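Local coordinates for putative uncharacterized protein (Ustilago maydis, PDB 4GNX) that is probably the large subunit of replication protein A and binds single-stranded DNA, probably through OB folds, one of which carries a zinc site, at residues E304-T309 and Y344-N349; A310-G315 and T339-Y344. One frame throughout, in Å; residues are numbered along the deposited sequence.

Contact 1: residues E304-T309 and Y344-N349; sequences ENLYYT and YILSTN. With nucleotides of chain G.
On the DNA-binding side of an OB fold, the end of strand 290-310 runs antiparallel to strand 341-352, and Leu-306 joins Ile-345 by one backbone hydrogen bond. It runs from Ile-345 N to Leu-306 O over 2.8 Å and is nearly straight, with 168° at the hydrogen. The next residues, Tyr-307 and Tyr-344, form a non-hydrogen-bonded pair. The side chains then divide between two sides. Toward helices 363-370 and 374-381, Leu-306 and Tyr-344 lie side by side, CD2 of the leucine 3.6 Å from CD2 of the tyrosine. The same Leu-306 methyl reaches Leu-346 CD1 at 3.8 Å, and Leu-377 adds to this apolar cluster. The Tyr-344 hydroxyl is hydrogen-bonded to Met-372 O. On the DNA side Ile-345 crosses Tyr-308 at about a right angle, its CG2 3.8 Å from Tyr-308 CD2. Chi1 of 70° sets the Tyr-308 ring between its own N and carbonyl carbon, where one face takes C5' of DT14 of chain G, 3.8 Å above the plane and displaced toward the rim. The ring's hydroxyl is bound to Asn-317 O, which fixes its far end beside the sugar of DT13 of chain G. Ile-345 CD1 meets O4' of DT14 of chain G at 3.4 Å, and further along Ser-347 OG donates to O2 of DT18 of chain G at 2.8 Å. Strands presenting side chains to single-stranded DNA fit the OB-fold family, whose beta barrel carries the nucleic-acid site.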
loop_
_atom_site.group_PDB
_atom_site.type_symbol
_atom_site.label_atom_id
_atom_site.label_comp_id
_atom_site.label_asym_id
_atom_site.label_seq_id
_atom_site.Cartn_x
_atom_site.Cartn_y
_atom_site.Cartn_z
ATOM N N GLU C 304 26.883 17.867 7.664
ATOM C CA GLU C 304 27.197 18.758 8.768
ATOM C C GLU C 304 26.216 18.565 9.918
ATOM O O GLU C 304 24.992 18.511 9.712
ATOM C CB GLU C 304 27.237 20.223 8.318
ATOM C CG GLU C 304 26.044 20.687 7.488
ATOM C CD GLU C 304 25.599 22.101 7.834
ATOM O OE1 GLU C 304 26.086 22.656 8.849
ATOM O OE2 GLU C 304 24.749 22.658 7.102
ATOM N N ASN C 305 26.790 18.430 11.116
ATOM C CA ASN C 305 26.056 18.246 12.360
ATOM C C ASN C 305 25.192 16.978 12.419
ATOM O O ASN C 305 24.096 16.979 12.969
ATOM C CB ASN C 305 25.238 19.496 12.668
ATOM C CG ASN C 305 24.945 19.643 14.144
ATOM O OD1 ASN C 305 23.780 19.673 14.548
ATOM N ND2 ASN C 305 26.004 19.719 14.971
ATOM N N LEU C 306 25.701 15.892 11.852
ATOM C CA LEU C 306 25.016 14.598 11.867
ATOM C C LEU C 306 24.931 14.072 13.290
ATOM O O LEU C 306 23.953 13.445 13.682
ATOM C CB LEU C 306 25.802 13.596 11.024
ATOM C CG LEU C 306 25.092 12.622 10.087
ATOM C CD1 LEU C 306 26.123 11.656 9.541
ATOM C CD2 LEU C 306 23.919 11.859 10.704
ATOM N N TYR C 307 25.986 14.311 14.055
ATOM C CA TYR C 307 26.040 13.848 15.421
ATOM C C TYR C 307 26.643 14.887 16.356
ATOM O O TYR C 307 27.376 15.778 15.934
ATOM C CB TYR C 307 26.793 12.524 15.517
ATOM C CG TYR C 307 28.160 12.541 14.892
ATOM C CD1 TYR C 307 29.238 13.166 15.533
ATOM C CD2 TYR C 307 28.387 11.922 13.667
ATOM C CE1 TYR C 307 30.503 13.177 14.970
ATOM C CE2 TYR C 307 29.652 11.920 13.098
ATOM C CZ TYR C 307 30.700 12.551 13.754
ATOM O OH TYR C 307 31.950 12.559 13.200
ATOM N N TYR C 308 26.283 14.771 17.625
ATOM C CA TYR C 308 26.766 15.662 18.651
ATOM C C TYR C 308 27.522 14.833 19.664
ATOM O O TYR C 308 27.349 13.610 19.723
ATOM C CB TYR C 308 25.619 16.450 19.307
ATOM C CG TYR C 308 24.684 15.642 20.174
ATOM C CD1 TYR C 308 24.754 15.704 21.574
ATOM C CD2 TYR C 308 23.720 14.815 19.595
ATOM C CE1 TYR C 308 23.898 14.951 22.366
ATOM C CE2 TYR C 308 22.858 14.061 20.377
ATOM C CZ TYR C 308 22.953 14.130 21.752
ATOM O OH TYR C 308 22.086 13.370 22.480
ATOM N N THR C 309 28.386 15.504 20.422
ATOM C CA THR C 309 29.133 14.884 21.516
ATOM C C THR C 309 28.279 14.882 22.783
ATOM O O THR C 309 27.891 15.939 23.278
ATOM C CB THR C 309 30.452 15.633 21.809
ATOM O OG1 THR C 309 30.151 16.976 22.215
ATOM C CG2 THR C 309 31.354 15.670 20.588
ATOM N N TYR C 344 23.429 10.474 17.379
ATOM C CA TYR C 344 22.903 11.040 16.140
ATOM C C TYR C 344 21.871 12.124 16.383
ATOM O O TYR C 344 21.071 12.054 17.319
ATOM C CB TYR C 344 22.288 9.958 15.243
ATOM C CG TYR C 344 23.294 9.095 14.499
ATOM C CD1 TYR C 344 23.365 7.714 14.718
ATOM C CD2 TYR C 344 24.180 9.654 13.583
ATOM C CE1 TYR C 344 24.280 6.920 14.043
ATOM C CE2 TYR C 344 25.100 8.864 12.910
ATOM C CZ TYR C 344 25.142 7.504 13.147
ATOM O OH TYR C 344 26.055 6.732 12.477
ATOM N N ILE C 345 21.920 13.128 15.517
ATOM C CA ILE C 345 20.842 14.100 15.337
ATOM C C ILE C 345 20.540 14.200 13.843
ATOM O O ILE C 345 20.715 15.235 13.212
ATOM C CB ILE C 345 21.185 15.460 15.970
ATOM C CG1 ILE C 345 22.702 15.725 15.874
ATOM C CG2 ILE C 345 20.725 15.446 17.415
ATOM C CD1 ILE C 345 23.179 17.088 16.354
ATOM N N LEU C 346 20.083 13.089 13.296
ATOM C CA LEU C 346 19.954 12.907 11.868
ATOM C C LEU C 346 18.952 13.847 11.195
ATOM O O LEU C 346 17.797 13.958 11.612
ATOM C CB LEU C 346 19.536 11.471 11.601
ATOM C CG LEU C 346 19.375 11.043 10.144
ATOM C CD1 LEU C 346 20.624 10.281 9.734
ATOM C CD2 LEU C 346 18.145 10.156 10.011
ATOM N N SER C 347 19.402 14.506 10.135
ATOM C CA SER C 347 18.508 15.285 9.297
ATOM C C SER C 347 18.462 14.670 7.901
ATOM O O SER C 347 19.446 14.741 7.151
ATOM C CB SER C 347 18.985 16.727 9.217
ATOM O OG SER C 347 17.886 17.596 9.047
ATOM N N THR C 348 17.329 14.067 7.538
ATOM C CA THR C 348 17.252 13.336 6.278
ATOM C C THR C 348 16.101 13.717 5.364
ATOM O O THR C 348 14.966 13.784 5.799
ATOM C CB THR C 348 17.216 11.820 6.521
ATOM O OG1 THR C 348 17.320 11.162 5.262
ATOM C CG2 THR C 348 15.922 11.390 7.210
ATOM N N ASN C 349 16.408 13.952 4.095
ATOM C CA ASN C 349 15.400 14.263 3.085
ATOM C C ASN C 349 14.876 13.012 2.355
ATOM O O ASN C 349 15.628 12.293 1.688
ATOM C CB ASN C 349 15.960 15.274 2.076
ATOM C CG ASN C 349 14.891 15.847 1.150
ATOM O OD1 ASN C 349 14.948 15.655 -0.049
ATOM N ND2 ASN C 349 13.920 16.564 1.708
ATOM P P DT G 14 20.263 18.633 23.127
ATOM O OP1 DT G 14 21.016 18.628 24.411
ATOM O OP2 DT G 14 18.891 19.199 23.071
ATOM O "O5'" DT G 14 21.120 19.257 21.942
ATOM C "C5'" DT G 14 22.186 18.503 21.344
ATOM C "C4'" DT G 14 22.787 19.295 20.209
ATOM O "O4'" DT G 14 22.114 18.931 18.986
ATOM C "C3'" DT G 14 22.628 20.808 20.350
ATOM O "O3'" DT G 14 23.772 21.534 19.898
ATOM C "C2'" DT G 14 21.413 21.130 19.503
ATOM C "C1'" DT G 14 21.376 20.026 18.460
ATOM N N1 DT G 14 20.006 19.558 18.181
ATOM C C2 DT G 14 19.513 19.711 16.903
ATOM O O2 DT G 14 20.167 20.187 15.988
ATOM N N3 DT G 14 18.220 19.275 16.733
ATOM C C4 DT G 14 17.392 18.721 17.692
ATOM O O4 DT G 14 16.254 18.372 17.391
ATOM C C5 DT G 14 17.972 18.598 19.013
ATOM C C7 DT G 14 17.150 18.014 20.119
ATOM C C6 DT G 14 19.231 19.019 19.188
ATOM P P DT G 13 18.398 14.246 27.416
ATOM O OP1 DT G 13 19.849 13.957 27.454
ATOM O OP2 DT G 13 17.782 14.964 28.564
ATOM O "O5'" DT G 13 18.064 15.036 26.068
ATOM C "C5'" DT G 13 18.994 15.961 25.462
ATOM C "C4'" DT G 13 19.487 15.434 24.132
ATOM O "O4'" DT G 13 18.894 14.154 23.850
ATOM C "C3'" DT G 13 19.148 16.291 22.918
ATOM O "O3'" DT G 13 20.253 17.135 22.618
ATOM C "C2'" DT G 13 19.070 15.289 21.777
ATOM C "C1'" DT G 13 18.920 13.929 22.446
ATOM N N1 DT G 13 17.679 13.235 22.086
ATOM C C2 DT G 13 17.719 11.881 21.831
ATOM O O2 DT G 13 18.748 11.223 21.866
ATOM N N3 DT G 13 16.501 11.322 21.524
ATOM C C4 DT G 13 15.280 11.968 21.452
ATOM O O4 DT G 13 14.269 11.332 21.160
ATOM C C5 DT G 13 15.314 13.388 21.735
ATOM C C7 DT G 13 14.042 14.174 21.684
ATOM C C6 DT G 13 16.496 13.940 22.037
ATOM P P DT G 18 18.582 25.908 4.225
ATOM O OP1 DT G 18 19.514 27.066 4.277
ATOM O OP2 DT G 18 17.366 25.980 3.376
ATOM O "O5'" DT G 18 19.428 24.635 3.781
ATOM C "C5'" DT G 18 20.754 24.399 4.302
ATOM C "C4'" DT G 18 20.914 22.946 4.685
ATOM O "O4'" DT G 18 19.934 22.628 5.691
ATOM C "C3'" DT G 18 20.673 21.954 3.547
ATOM O "O3'" DT G 18 21.888 21.570 2.876
ATOM C "C2'" DT G 18 19.967 20.781 4.209
ATOM C "C1'" DT G 18 19.548 21.273 5.589
ATOM N N1 DT G 18 18.106 21.202 5.879
ATOM C C2 DT G 18 17.724 20.523 7.012
ATOM O O2 DT G 18 18.515 19.961 7.751
ATOM N N3 DT G 18 16.371 20.518 7.247
ATOM C C4 DT G 18 15.390 21.121 6.487
ATOM O O4 DT G 18 14.213 21.032 6.825
ATOM C C5 DT G 18 15.863 21.830 5.318
ATOM C C7 DT G 18 14.868 22.512 4.431
ATOM C C6 DT G 18 17.182 21.841 5.080
#

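Contact 2: residues A310-G315 and T339-Y344; sequences ACASEG and TPEYRY. With ZN (zinc ion), chain I.
Thr-339 meets Ala-312 through its backbone, the carbonyl O of Thr-339 lying 4.2 Å from Ala-312 CB. Pro-340 follows, its carbonyl carbon 3.9 Å from Ala-310 O, while its ring packs on Thr-309 of the neighbouring strand. At Glu-341 strand 341-352 begins, and this residue faces Ala-310 as an antiparallel hydrogen-bonded pair. Glu-341 N donates to Ala-310 O at 2.9 Å, with 152° at the hydrogen; in return Ala-310 N donates to Glu-341 O, a bond whose modelled length is too short to be taken literally. Glu-341 CB lies 3.5 Å from Ala-310 O, and the side chain then bends at chi2 (99°), which carries its carboxylate alongside the 310-315 loop, OE1 standing 3.8 Å from Ala-312 CA. Tyr-342 turns away from this loop and stacks its ring with that of His-378. Arg-343 returns toward Ala-310, laying its aliphatic stem against the small methyl: Arg-343 CG is 3.9 Å from Ala-310 CB. A bend at chi3 (87°) then turns the guanidinium end away from the methyl, and the arginine also packs on a thymine base of the bound DNA. Directly after the paired Ala-310 comes Cys-311, whose SG binds the zinc ion at 2.3 Å; Cys-316, Cys-330 and Cys-333 complete the site. Paired backbone amides and carbonyls thus tether the first zinc ligand to the sheet, and the apolar Ala-310 methyl supports the aliphatic part of an arginine that itself meets the DNA through a base.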
loop_
_atom_site.group_PDB
_atom_site.type_symbol
_atom_site.label_atom_id
_atom_site.label_comp_id
_atom_site.label_asym_id
_atom_site.label_seq_id
_atom_site.Cartn_x
_atom_site.Cartn_y
_atom_site.Cartn_z
ATOM N N ALA C 310 28.012 13.687 23.305
ATOM C CA ALA C 310 27.058 13.493 24.413
ATOM C C ALA C 310 27.663 12.942 25.713
ATOM O O ALA C 310 28.766 12.385 25.716
ATOM C CB ALA C 310 25.891 12.620 23.948
ATOM N N CYS C 311 26.912 13.085 26.807
ATOM C CA CYS C 311 27.381 12.764 28.157
ATOM C C CYS C 311 27.567 11.277 28.371
ATOM O O CYS C 311 26.691 10.483 28.017
ATOM C CB CYS C 311 26.387 13.305 29.177
ATOM S SG CYS C 311 26.644 12.862 30.920
ATOM N N ALA C 312 28.696 10.911 28.976
ATOM C CA ALA C 312 29.031 9.504 29.224
ATOM C C ALA C 312 28.345 8.895 30.463
ATOM O O ALA C 312 28.706 7.801 30.912
ATOM C CB ALA C 312 30.543 9.323 29.282
ATOM N N SER C 313 27.345 9.593 31.002
ATOM C CA SER C 313 26.586 9.080 32.143
ATOM C C SER C 313 25.577 8.065 31.669
ATOM O O SER C 313 24.943 8.250 30.627
ATOM C CB SER C 313 25.848 10.195 32.890
ATOM O OG SER C 313 26.666 10.807 33.873
ATOM N N GLU C 314 25.444 6.991 32.442
ATOM C CA GLU C 314 24.380 6.014 32.263
ATOM C C GLU C 314 23.029 6.733 32.260
ATOM O O GLU C 314 22.738 7.531 33.160
ATOM C CB GLU C 314 24.447 4.947 33.373
ATOM C CG GLU C 314 23.243 4.012 33.478
ATOM C CD GLU C 314 22.973 3.213 32.209
ATOM O OE1 GLU C 314 23.887 3.088 31.359
ATOM O OE2 GLU C 314 21.837 2.704 32.060
ATOM N N GLY C 315 22.231 6.472 31.229
ATOM C CA GLY C 315 20.893 7.042 31.130
ATOM C C GLY C 315 20.834 8.459 30.588
ATOM O O GLY C 315 19.789 8.872 30.070
ATOM N N THR C 339 36.573 11.158 27.270
ATOM C CA THR C 339 35.934 10.713 26.042
ATOM C C THR C 339 34.458 11.102 26.041
ATOM O O THR C 339 33.768 10.901 27.050
ATOM C CB THR C 339 36.059 9.182 25.894
ATOM O OG1 THR C 339 37.428 8.796 26.072
ATOM C CG2 THR C 339 35.578 8.700 24.527
ATOM N N PRO C 340 33.969 11.668 24.913
ATOM C CA PRO C 340 32.548 11.906 24.768
ATOM C C PRO C 340 31.881 10.729 24.074
ATOM O O PRO C 340 32.537 9.974 23.355
ATOM C CB PRO C 340 32.501 13.138 23.863
ATOM C CG PRO C 340 33.710 13.009 22.998
ATOM C CD PRO C 340 34.716 12.157 23.737
ATOM N N GLU C 341 30.584 10.575 24.310
ATOM C CA GLU C 341 29.759 9.649 23.549
ATOM C C GLU C 341 29.232 10.407 22.339
ATOM O O GLU C 341 28.997 11.613 22.409
ATOM C CB GLU C 341 28.577 9.167 24.391
ATOM C CG GLU C 341 28.330 7.663 24.323
ATOM C CD GLU C 341 28.910 6.941 25.525
ATOM O OE1 GLU C 341 28.246 6.943 26.590
ATOM O OE2 GLU C 341 30.028 6.383 25.405
ATOM N N TYR C 342 29.040 9.705 21.231
ATOM C CA TYR C 342 28.501 10.355 20.047
ATOM C C TYR C 342 27.112 9.844 19.762
ATOM O O TYR C 342 26.895 8.647 19.664
ATOM C CB TYR C 342 29.424 10.173 18.848
ATOM C CG TYR C 342 30.793 10.805 19.038
ATOM C CD1 TYR C 342 31.885 10.030 19.443
ATOM C CD2 TYR C 342 30.996 12.174 18.824
ATOM C CE1 TYR C 342 33.142 10.591 19.615
ATOM C CE2 TYR C 342 32.253 12.745 18.992
ATOM C CZ TYR C 342 33.321 11.949 19.391
ATOM O OH TYR C 342 34.579 12.495 19.574
ATOM N N ARG C 343 26.169 10.766 19.672
ATOM C CA ARG C 343 24.795 10.420 19.377
ATOM C C ARG C 343 24.352 11.104 18.089
ATOM O O ARG C 343 24.835 12.180 17.751
ATOM C CB ARG C 343 23.879 10.827 20.531
ATOM C CG ARG C 343 24.047 10.000 21.786
ATOM C CD ARG C 343 22.885 10.194 22.748
ATOM N NE ARG C 343 21.746 9.298 22.505
ATOM C CZ ARG C 343 21.681 8.019 22.882
ATOM N NH1 ARG C 343 22.692 7.428 23.515
ATOM N NH2 ARG C 343 20.592 7.315 22.623
ATOM N N TYR C 344 23.429 10.474 17.379
ATOM C CA TYR C 344 22.903 11.040 16.140
ATOM C C TYR C 344 21.871 12.124 16.383
ATOM O O TYR C 344 21.071 12.054 17.319
ATOM C CB TYR C 344 22.288 9.958 15.243
ATOM C CG TYR C 344 23.294 9.095 14.499
ATOM C CD1 TYR C 344 23.365 7.714 14.718
ATOM C CD2 TYR C 344 24.180 9.654 13.583
ATOM C CE1 TYR C 344 24.280 6.920 14.043
ATOM C CE2 TYR C 344 25.100 8.864 12.910
ATOM C CZ TYR C 344 25.142 7.504 13.147
ATOM O OH TYR C 344 26.055 6.732 12.477
HETATM ZN ZN ZN I . 24.922 14.085 31.859
#

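In the fold
Coming from the N terminus, the chain reaches the last of its three OB-family regions and runs up strand 290-310. Residues 304-309 of contact 1 lie near the end of that strand, and 310-315 of contact 2 follow at once. The chain then makes an excursion through the remaining zinc ligands and short strands before 339-344 closes contact 2. Strand 341-352 continues through the shared Tyr-344 into 344-349, closing the wider loop of contact 1 around the narrower one of contact 2. Between them, Tyr-308 N probably bonds to Arg-343 O. Contact 2 thus fastens the zinc-binding excursion where the two strands meet it, whereas contact 1 pairs the strands themselves, between helices 363-370 and 374-381 and the DNA.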